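Local coordinates for putative cytoplasmic protein (Salmonella typhimurium LT2, PDB 2Q02), which is of unknown function but folds as a zinc-binding xylose isomerase-like TIM barrel and may act as an isomerase, at residues Phe172-Tyr177 / Val230-Asn235; Val28-Phe33 / Trp254-Ile259. One frame throughout, in Å; residues are numbered along the deposited sequence.

How the contacts relate
Both contacts lie at the surface of the same eight-stranded barrel, and neither is part of its hydrophobic core. Their centres are 25 Å apart, their nearest atoms about 13 Å, and they share no helix. In sequence, both segments of contact 1 fall between those of contact 2. Contact 1 joins the short helix 171-176, close to the zinc ligand Asp170, to helix 226-235; a histidine ring meets a guanidinium group there, and a glutamate outside both segments forms a salt bridge with the arginine and only a weak hydrogen bond with the histidine. Contact 2, farther from the chain centre, sets helix 21-30 beside helix 256-271 through a direct arginine-glutamate salt bridge, modelled very short.

Contact 1 (Phe172-Tyr177 / Val230-Asn235); sequences FHHHLY and VQRLEN
His174 and Arg232 reach toward each other from opposite directions and meet between two helices of a TIM barrel: helix 171-176, which follows directly on strand 166-170, and helix 226-235 on the outside. The segment 230-235 begins with Val230, whose side chain rests on Leu198 and Tyr242 and so seats the helix against strands 193-198 and 242-244. Two residues on, Arg232 leaves that layer. With chi1 at 178° the chain runs out from the helix, and the bend at chi3 (58°) swings the guanidinium so that NH2 meets the imidazole. NH2 comes to 3.3 Å from His174 NE2 and 3.5 Å from His174 CE1. The imidazole nitrogen lies at the edge of the guanidinium, near its plane, whereas NH2 approaches the ring obliquely; the two planes are 73° apart. Glu181 reaches both residues: its OE1 forms a salt bridge with Arg232 NH1 and a weak hydrogen bond with His174 NE2. Phe184 of helix 180-187 meets the His174 ring edge-to-face and also touches Arg232, so the two residues meet beside a third helix. The His174 side chain lies about 7 Å from that of the zinc ligand Asp170 and about 10 Å from a bound zinc ion, so the pair lies near the metal site, though it is no part of it. Next, Leu233 packs on Ile193 and Val196 of strand 193-198 and on Tyr242. The Glu234 carboxylate is gripped at both oxygens: OE1 forms a salt bridge with Arg239 NH1, and OE2 meets Arg8 NH2 and Tyr242 OH.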
# COMPACT_ATOMS: atom_id res chain seq x y z
N PHE A 172 8.29 4.46 3.09
CA PHE A 172 8.54 4.49 4.53
C PHE A 172 9.22 3.21 5.00
O PHE A 172 10.19 3.25 5.78
CB PHE A 172 7.23 4.68 5.29
CG PHE A 172 7.34 4.50 6.78
CD1 PHE A 172 7.16 3.25 7.36
CD2 PHE A 172 7.58 5.59 7.61
CE1 PHE A 172 7.23 3.10 8.76
CE2 PHE A 172 7.65 5.45 9.00
CZ PHE A 172 7.46 4.21 9.58
N HIS A 173 8.70 2.08 4.54
CA HIS A 173 9.23 0.79 4.97
C HIS A 173 10.62 0.54 4.38
O HIS A 173 11.47 -0.04 5.06
CB HIS A 173 8.23 -0.35 4.74
CG HIS A 173 7.02 -0.24 5.61
ND1 HIS A 173 7.09 -0.30 6.99
CD2 HIS A 173 5.72 -0.01 5.31
CE1 HIS A 173 5.88 -0.15 7.50
NE2 HIS A 173 5.03 0.02 6.50
N HIS A 174 10.85 1.01 3.16
CA HIS A 174 12.20 1.03 2.60
C HIS A 174 13.15 1.88 3.47
O HIS A 174 14.30 1.49 3.75
CB HIS A 174 12.17 1.59 1.16
CG HIS A 174 13.52 1.74 0.53
ND1 HIS A 174 14.10 0.76 -0.25
CD2 HIS A 174 14.40 2.78 0.54
CE1 HIS A 174 15.28 1.17 -0.67
NE2 HIS A 174 15.49 2.39 -0.20
N HIS A 175 12.68 3.05 3.88
CA HIS A 175 13.51 3.96 4.65
C HIS A 175 13.91 3.36 5.99
O HIS A 175 15.05 3.53 6.41
CB HIS A 175 12.77 5.28 4.87
CG HIS A 175 13.57 6.32 5.59
ND1 HIS A 175 13.26 6.76 6.85
CD2 HIS A 175 14.66 7.03 5.20
CE1 HIS A 175 14.12 7.70 7.21
NE2 HIS A 175 14.98 7.88 6.23
N LEU A 176 12.98 2.65 6.63
CA LEU A 176 13.26 2.02 7.94
C LEU A 176 14.15 0.79 7.86
O LEU A 176 14.86 0.48 8.81
CB LEU A 176 11.98 1.65 8.69
CG LEU A 176 11.49 2.68 9.70
CD1 LEU A 176 10.93 3.90 8.99
CD2 LEU A 176 10.45 2.02 10.57
N TYR A 177 14.09 0.07 6.73
CA TYR A 177 15.01 -1.04 6.49
C TYR A 177 16.36 -0.45 6.17
O TYR A 177 16.61 -0.09 5.03
CB TYR A 177 14.54 -1.94 5.33
CG TYR A 177 15.46 -3.13 5.09
CD1 TYR A 177 16.01 -3.84 6.16
CD2 TYR A 177 15.77 -3.54 3.80
CE1 TYR A 177 16.85 -4.93 5.94
CE2 TYR A 177 16.62 -4.62 3.57
CZ TYR A 177 17.14 -5.31 4.64
OH TYR A 177 17.97 -6.37 4.43
N VAL A 230 11.57 7.67 -5.91
CA VAL A 230 10.67 7.63 -7.06
C VAL A 230 11.44 7.81 -8.34
O VAL A 230 11.12 7.17 -9.34
CB VAL A 230 9.58 8.74 -7.00
CG1 VAL A 230 8.88 8.90 -8.37
CG2 VAL A 230 8.55 8.44 -5.92
N GLN A 231 12.43 8.72 -8.32
CA GLN A 231 13.27 9.02 -9.48
C GLN A 231 14.08 7.78 -9.88
O GLN A 231 14.28 7.51 -11.07
CB GLN A 231 14.20 10.21 -9.20
CG GLN A 231 14.88 10.78 -10.46
N ARG A 232 14.51 7.02 -8.88
CA ARG A 232 15.23 5.80 -9.16
C ARG A 232 14.35 4.77 -9.86
O ARG A 232 14.76 4.15 -10.86
CB ARG A 232 15.79 5.22 -7.87
CG ARG A 232 16.53 3.93 -8.09
CD ARG A 232 17.33 3.54 -6.87
NE ARG A 232 16.52 3.39 -5.64
CZ ARG A 232 17.06 3.26 -4.43
NH1 ARG A 232 18.40 3.26 -4.31
NH2 ARG A 232 16.29 3.13 -3.35
N LEU A 233 13.14 4.57 -9.32
CA LEU A 233 12.17 3.65 -9.89
C LEU A 233 11.88 4.01 -11.33
O LEU A 233 11.86 3.13 -12.21
CB LEU A 233 10.87 3.64 -9.07
CG LEU A 233 10.96 2.94 -7.70
CD1 LEU A 233 9.72 3.15 -6.83
CD2 LEU A 233 11.22 1.47 -7.88
N GLU A 234 11.70 5.30 -11.58
CA GLU A 234 11.49 5.79 -12.94
C GLU A 234 12.68 5.50 -13.85
O GLU A 234 12.49 5.10 -15.01
CB GLU A 234 11.20 7.30 -12.94
CG GLU A 234 9.81 7.69 -12.45
CD GLU A 234 8.70 6.85 -13.07
OE1 GLU A 234 8.36 7.07 -14.26
OE2 GLU A 234 8.16 5.99 -12.35
N ASN A 235 13.88 5.71 -13.33
CA ASN A 235 15.10 5.48 -14.10
C ASN A 235 15.33 3.99 -14.37
O ASN A 235 15.81 3.62 -15.44
CB ASN A 235 16.30 6.13 -13.43
CG ASN A 235 16.26 7.65 -13.53
OD1 ASN A 235 15.98 8.22 -14.59
ND2 ASN A 235 16.53 8.32 -12.42

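Contact 2 (Val28-Phe33 / Trp254-Ile259); sequences VKRLEF and WSEAEI
Arg30 NH2 and Glu256 OE1 form a salt bridge modelled at 2.5 Å, a very short separation that deserves some doubt, because the arginine has two deposited conformers and touches a crystal neighbour. The oxygen lies at the edge of the guanidinium, near its plane, and the carboxylate is turned 28° from that plane. The hydrogen bond is far from straight, with an N-H...O angle of only 122°. The two side chains cross at about a right angle. The bend at chi3 (-88°) turns the edge of the Arg30 guanidinium to the carboxylate, which Glu256 carries on a straight chain. NH1 of Arg30 has its own partner, Glu260 OE2, one turn further along helix 256-271, so in this conformer the guanidinium is shared by two carboxylates of that helix. Leu31 packs on Ile263 and Asn264 of helix 256-271, while Glu256 and Ile259 touch Leu27 of helix 21-30.

Each side chain of the bridge sits near a helix end. Segment 28-33 closes its helix with a Schellman motif, in which Phe33 N donates to Val28 O at 3.1 Å and Glu32, at positive phi, donates its N to Lys29 O at 2.8 Å. Across from it, Ser255 is an N-cap whose OG accepts from Glu258 N at 3.2 Å. A carboxylate in a first helical turn and a guanidinium at a helix C-terminus are both probably favoured by the helix dipoles. Strands 9-12 and 242-244 are neighbours, so this bridge joins the first and last helices at the closure of a TIM barrel.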
# COMPACT_ATOMS: atom_id res chain seq x y z
N VAL A 28 -11.76 12.40 -4.98
CA VAL A 28 -10.77 11.84 -5.90
C VAL A 28 -11.13 12.15 -7.37
O VAL A 28 -10.24 12.46 -8.17
CB VAL A 28 -10.60 10.32 -5.69
CG1 VAL A 28 -9.69 9.70 -6.75
CG2 VAL A 28 -10.06 10.03 -4.30
N LYS A 29 -12.42 12.10 -7.71
CA LYS A 29 -12.86 12.49 -9.06
C LYS A 29 -12.69 14.01 -9.29
O LYS A 29 -12.22 14.40 -10.36
CB LYS A 29 -14.30 12.02 -9.38
CG LYS A 29 -14.93 12.66 -10.66
CD LYS A 29 -15.37 11.62 -11.70
CE LYS A 29 -16.04 12.25 -12.95
NZ LYS A 29 -17.34 12.95 -12.64
N ARG A 30 -13.03 14.84 -8.30
CA ARG A 30 -12.79 16.29 -8.39
C ARG A 30 -11.32 16.60 -8.70
O ARG A 30 -11.02 17.54 -9.45
CB ARG A 30 -13.23 17.02 -7.09
CG ARG A 30 -14.73 17.39 -6.99
CD ARG A 30 -15.06 18.25 -5.73
NE ARG A 30 -15.35 17.41 -4.56
CZ ARG A 30 -14.63 17.34 -3.44
NH1 ARG A 30 -13.55 18.07 -3.25
NH2 ARG A 30 -15.01 16.51 -2.48
N LEU A 31 -10.40 15.82 -8.14
CA LEU A 31 -8.95 15.99 -8.39
C LEU A 31 -8.47 15.33 -9.69
O LEU A 31 -7.29 15.39 -10.02
CB LEU A 31 -8.16 15.40 -7.23
CG LEU A 31 -8.35 16.13 -5.90
CD1 LEU A 31 -7.66 15.39 -4.77
CD2 LEU A 31 -7.84 17.57 -6.01
N GLU A 32 -9.40 14.69 -10.39
CA GLU A 32 -9.14 14.04 -11.68
C GLU A 32 -8.15 12.88 -11.61
O GLU A 32 -7.35 12.70 -12.53
CB GLU A 32 -8.70 15.05 -12.74
CG GLU A 32 -9.86 15.78 -13.39
CD GLU A 32 -9.39 16.86 -14.34
OE1 GLU A 32 -8.74 17.82 -13.86
OE2 GLU A 32 -9.67 16.75 -15.55
N PHE A 33 -8.20 12.10 -10.52
CA PHE A 33 -7.52 10.80 -10.47
C PHE A 33 -8.57 9.72 -10.65
O PHE A 33 -9.76 9.97 -10.49
CB PHE A 33 -6.77 10.61 -9.15
CG PHE A 33 -5.73 11.66 -8.93
CD1 PHE A 33 -4.58 11.69 -9.71
CD2 PHE A 33 -5.94 12.68 -8.00
CE1 PHE A 33 -3.64 12.69 -9.54
CE2 PHE A 33 -5.00 13.68 -7.83
CZ PHE A 33 -3.85 13.68 -8.60
N TRP A 254 -7.98 17.53 8.96
CA TRP A 254 -7.98 18.12 7.60
C TRP A 254 -9.38 18.22 6.98
O TRP A 254 -10.11 17.22 6.91
CB TRP A 254 -7.11 17.26 6.66
CG TRP A 254 -5.63 17.21 6.96
CD1 TRP A 254 -4.99 17.72 8.04
CD2 TRP A 254 -4.62 16.61 6.14
NE1 TRP A 254 -3.64 17.48 7.95
CE2 TRP A 254 -3.39 16.80 6.79
CE3 TRP A 254 -4.65 15.93 4.92
CZ2 TRP A 254 -2.19 16.33 6.26
CZ3 TRP A 254 -3.46 15.46 4.40
CH2 TRP A 254 -2.24 15.66 5.07
N SER A 255 -9.74 19.40 6.48
CA SER A 255 -10.95 19.54 5.66
C SER A 255 -10.75 18.91 4.27
O SER A 255 -9.63 18.55 3.89
CB SER A 255 -11.33 21.00 5.51
OG SER A 255 -10.41 21.68 4.68
N GLU A 256 -11.85 18.76 3.52
CA GLU A 256 -11.79 18.21 2.17
C GLU A 256 -10.92 19.07 1.25
O GLU A 256 -10.32 18.56 0.29
CB GLU A 256 -13.18 18.12 1.55
CG GLU A 256 -14.04 16.98 2.05
CD GLU A 256 -15.27 16.77 1.18
OE1 GLU A 256 -15.15 16.95 -0.04
OE2 GLU A 256 -16.36 16.43 1.72
N ALA A 257 -10.91 20.38 1.52
CA ALA A 257 -10.06 21.33 0.81
C ALA A 257 -8.58 21.07 1.12
O ALA A 257 -7.77 20.96 0.20
CB ALA A 257 -10.46 22.77 1.16
N GLU A 258 -8.24 20.95 2.41
CA GLU A 258 -6.86 20.69 2.86
C GLU A 258 -6.32 19.38 2.26
O GLU A 258 -5.14 19.30 1.88
CB GLU A 258 -6.80 20.65 4.39
CG GLU A 258 -5.43 20.30 5.01
CD GLU A 258 -4.56 21.54 5.32
OE1 GLU A 258 -4.95 22.38 6.18
OE2 GLU A 258 -3.47 21.64 4.70
N ILE A 259 -7.18 18.36 2.19
CA ILE A 259 -6.85 17.06 1.58
C ILE A 259 -6.53 17.25 0.11
O ILE A 259 -5.54 16.69 -0.39
CB ILE A 259 -8.00 16.03 1.71
CG1 ILE A 259 -8.17 15.56 3.15
CG2 ILE A 259 -7.75 14.79 0.86
CD1 ILE A 259 -9.42 14.68 3.34